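Side-chain contact in Fe(2+) transporter FeoB (Methanocaldococcus jannaschii, PDB 2WJI), which probably drives GTP-dependent ferrous iron transport across the cell membrane, its N-terminal G domain, the part in this crystal, binding GDP and GTP: residues N21-E26 with E154-I159. Sequence-based numbering, arbitrary orientation.
Sequences NALTGE and ELKKAI. Unlike the reference sequence in segment 154-159: Glu-154 (reference Asp).
The side chains of Leu-23 and Lys-156 lie alongside each other, each running toward the other's helix, with the leucine methyl CD2 3.6 Å from CG of the lysine. With CG anti to the carbonyl carbon (chi1 -73°) and the chain extended beyond it, Lys-156 brings CE to 3.8 Å from the backbone O of Leu-23. NZ of Lys-156 stops 4.0 Å from O of Leu-23, too far for a hydrogen bond, so the aliphatic part of the lysine does the touching and its ammonium group ends near the C-terminal end of helix 16-24. The other methyl of Leu-23, CD1, meets CD2 of Leu-155 at 4.3 Å, a looser apolar contact. In this P-loop GTPase fold both helices pack on one mixed sheet: 16-24, which starts at the P-loop lysine Lys-16, and 152-162, which follows strand 141-143. Phe-45 of outermost strand 42-47 touches both Leu-23 and Lys-156, and Ile-19 touches Leu-155. Shortening Lys-156 to an alanine is likely to open a gap beside CD2 of Leu-23 and to leave Phe-45 and Tyr-47 less covered. The C-terminal end of helix 16-24 carries its own bonds. Asn-21 ND2 donates to Glu-26 O at 2.6 Å and 168°; that oxygen lies in the amide plane of Asn-21, whereas ND2 is tilted 33° from the carbonyl plane of Glu-26. Thr-24 OG1, also bonded to Phe-20 O, accepts from Glu-26 N at 3.2 Å, an ST turn spanning Gly-25, whose phi is positive. Asn-21, Ala-22, Thr-24 and Gly-25 belong to magnesium-binding sites; the bound magnesium ion is about 13 Å from the side chain of Leu-23.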
loop_
_atom_site.group_PDB
_atom_site.type_symbol
_atom_site.label_atom_id
_atom_site.label_comp_id
_atom_site.label_asym_id
_atom_site.label_seq_id
_atom_site.Cartn_x
_atom_site.Cartn_y
_atom_site.Cartn_z
ATOM N N ASN A 21 -0.182 1.173 11.072
ATOM C CA ASN A 21 -0.801 1.202 12.405
ATOM C C ASN A 21 -2.274 0.818 12.375
ATOM O O ASN A 21 -2.738 0.033 13.197
ATOM C CB ASN A 21 -0.683 2.587 13.058
ATOM C CG ASN A 21 -1.736 2.805 14.159
ATOM O OD1 ASN A 21 -2.745 3.485 13.948
ATOM N ND2 ASN A 21 -1.509 2.212 15.328
ATOM N N ALA A 22 -3.012 1.384 11.428
ATOM C CA ALA A 22 -4.436 1.113 11.303
ATOM C C ALA A 22 -4.746 -0.367 11.070
ATOM O O ALA A 22 -5.713 -0.899 11.620
ATOM C CB ALA A 22 -5.046 1.970 10.194
ATOM N N LEU A 23 -3.932 -1.024 10.252
ATOM C CA LEU A 23 -4.153 -2.437 9.925
ATOM C C LEU A 23 -3.754 -3.361 11.065
ATOM O O LEU A 23 -4.458 -4.316 11.373
ATOM C CB LEU A 23 -3.354 -2.835 8.677
ATOM C CG LEU A 23 -3.839 -2.365 7.304
ATOM C CD1 LEU A 23 -2.734 -2.548 6.271
ATOM C CD2 LEU A 23 -5.113 -3.091 6.893
ATOM N N THR A 24 -2.608 -3.073 11.672
ATOM C CA THR A 24 -1.947 -4.008 12.573
ATOM C C THR A 24 -2.073 -3.634 14.046
ATOM O O THR A 24 -1.848 -4.473 14.924
ATOM C CB THR A 24 -0.455 -4.099 12.239
ATOM O OG1 THR A 24 0.171 -2.848 12.547
ATOM C CG2 THR A 24 -0.265 -4.393 10.765
ATOM N N GLY A 25 -2.419 -2.376 14.311
ATOM C CA GLY A 25 -2.536 -1.879 15.671
ATOM C C GLY A 25 -1.193 -1.565 16.307
ATOM O O GLY A 25 -1.113 -1.295 17.508
ATOM N N GLU A 26 -0.133 -1.605 15.503
ATOM C CA GLU A 26 1.211 -1.301 15.986
ATOM C C GLU A 26 1.453 0.207 16.027
ATOM O O GLU A 26 0.726 0.978 15.394
ATOM C CB GLU A 26 2.267 -1.970 15.096
ATOM C CG GLU A 26 2.177 -3.490 15.044
ATOM C CD GLU A 26 2.598 -4.141 16.345
ATOM O OE1 GLU A 26 3.337 -3.496 17.121
ATOM O OE2 GLU A 26 2.196 -5.297 16.594
ATOM N N GLU A 154 -12.329 -2.070 4.229
ATOM C CA GLU A 154 -12.371 -2.325 2.790
ATOM C C GLU A 154 -11.013 -2.808 2.316
ATOM O O GLU A 154 -10.925 -3.746 1.523
ATOM C CB GLU A 154 -12.790 -1.083 2.000
ATOM C CG GLU A 154 -14.289 -0.856 2.010
ATOM C CD GLU A 154 -14.762 -0.436 3.370
ATOM O OE1 GLU A 154 -15.661 -1.098 3.933
ATOM O OE2 GLU A 154 -14.210 0.561 3.884
ATOM N N LEU A 155 -9.957 -2.171 2.814
ATOM C CA LEU A 155 -8.592 -2.557 2.459
ATOM C C LEU A 155 -8.306 -3.984 2.909
ATOM O O LEU A 155 -7.775 -4.773 2.134
ATOM C CB LEU A 155 -7.559 -1.593 3.052
ATOM C CG LEU A 155 -6.082 -1.857 2.693
ATOM C CD1 LEU A 155 -5.892 -1.988 1.187
ATOM C CD2 LEU A 155 -5.177 -0.754 3.250
ATOM N N LYS A 156 -8.663 -4.321 4.148
ATOM C CA LYS A 156 -8.472 -5.693 4.631
ATOM C C LYS A 156 -9.208 -6.692 3.747
ATOM O O LYS A 156 -8.736 -7.803 3.501
ATOM C CB LYS A 156 -8.944 -5.849 6.074
ATOM C CG LYS A 156 -8.043 -5.195 7.108
ATOM C CD LYS A 156 -8.674 -5.326 8.488
ATOM C CE LYS A 156 -7.722 -4.898 9.588
ATOM N NZ LYS A 156 -8.399 -4.959 10.917
ATOM N N LYS A 157 -10.373 -6.292 3.262
ATOM C CA LYS A 157 -11.179 -7.187 2.451
ATOM C C LYS A 157 -10.582 -7.347 1.062
ATOM O O LYS A 157 -10.499 -8.463 0.541
ATOM C CB LYS A 157 -12.627 -6.699 2.367
ATOM C CG LYS A 157 -13.500 -7.492 1.411
ATOM C CD LYS A 157 -14.964 -7.092 1.553
ATOM C CE LYS A 157 -15.727 -7.295 0.251
ATOM N NZ LYS A 157 -15.879 -8.731 -0.109
ATOM N N ALA A 158 -10.180 -6.232 0.462
ATOM C CA ALA A 158 -9.576 -6.253 -0.857
ATOM C C ALA A 158 -8.301 -7.067 -0.825
ATOM O O ALA A 158 -8.029 -7.837 -1.745
ATOM C CB ALA A 158 -9.291 -4.843 -1.341
ATOM N N ILE A 159 -7.518 -6.902 0.238
ATOM C CA ILE A 159 -6.300 -7.705 0.410
ATOM C C ILE A 159 -6.594 -9.212 0.416
ATOM O O ILE A 159 -5.991 -9.985 -0.331
ATOM C CB ILE A 159 -5.547 -7.320 1.705
ATOM C CG1 ILE A 159 -4.905 -5.947 1.555
ATOM C CG2 ILE A 159 -4.495 -8.361 2.053
ATOM C CD1 ILE A 159 -4.199 -5.455 2.815
#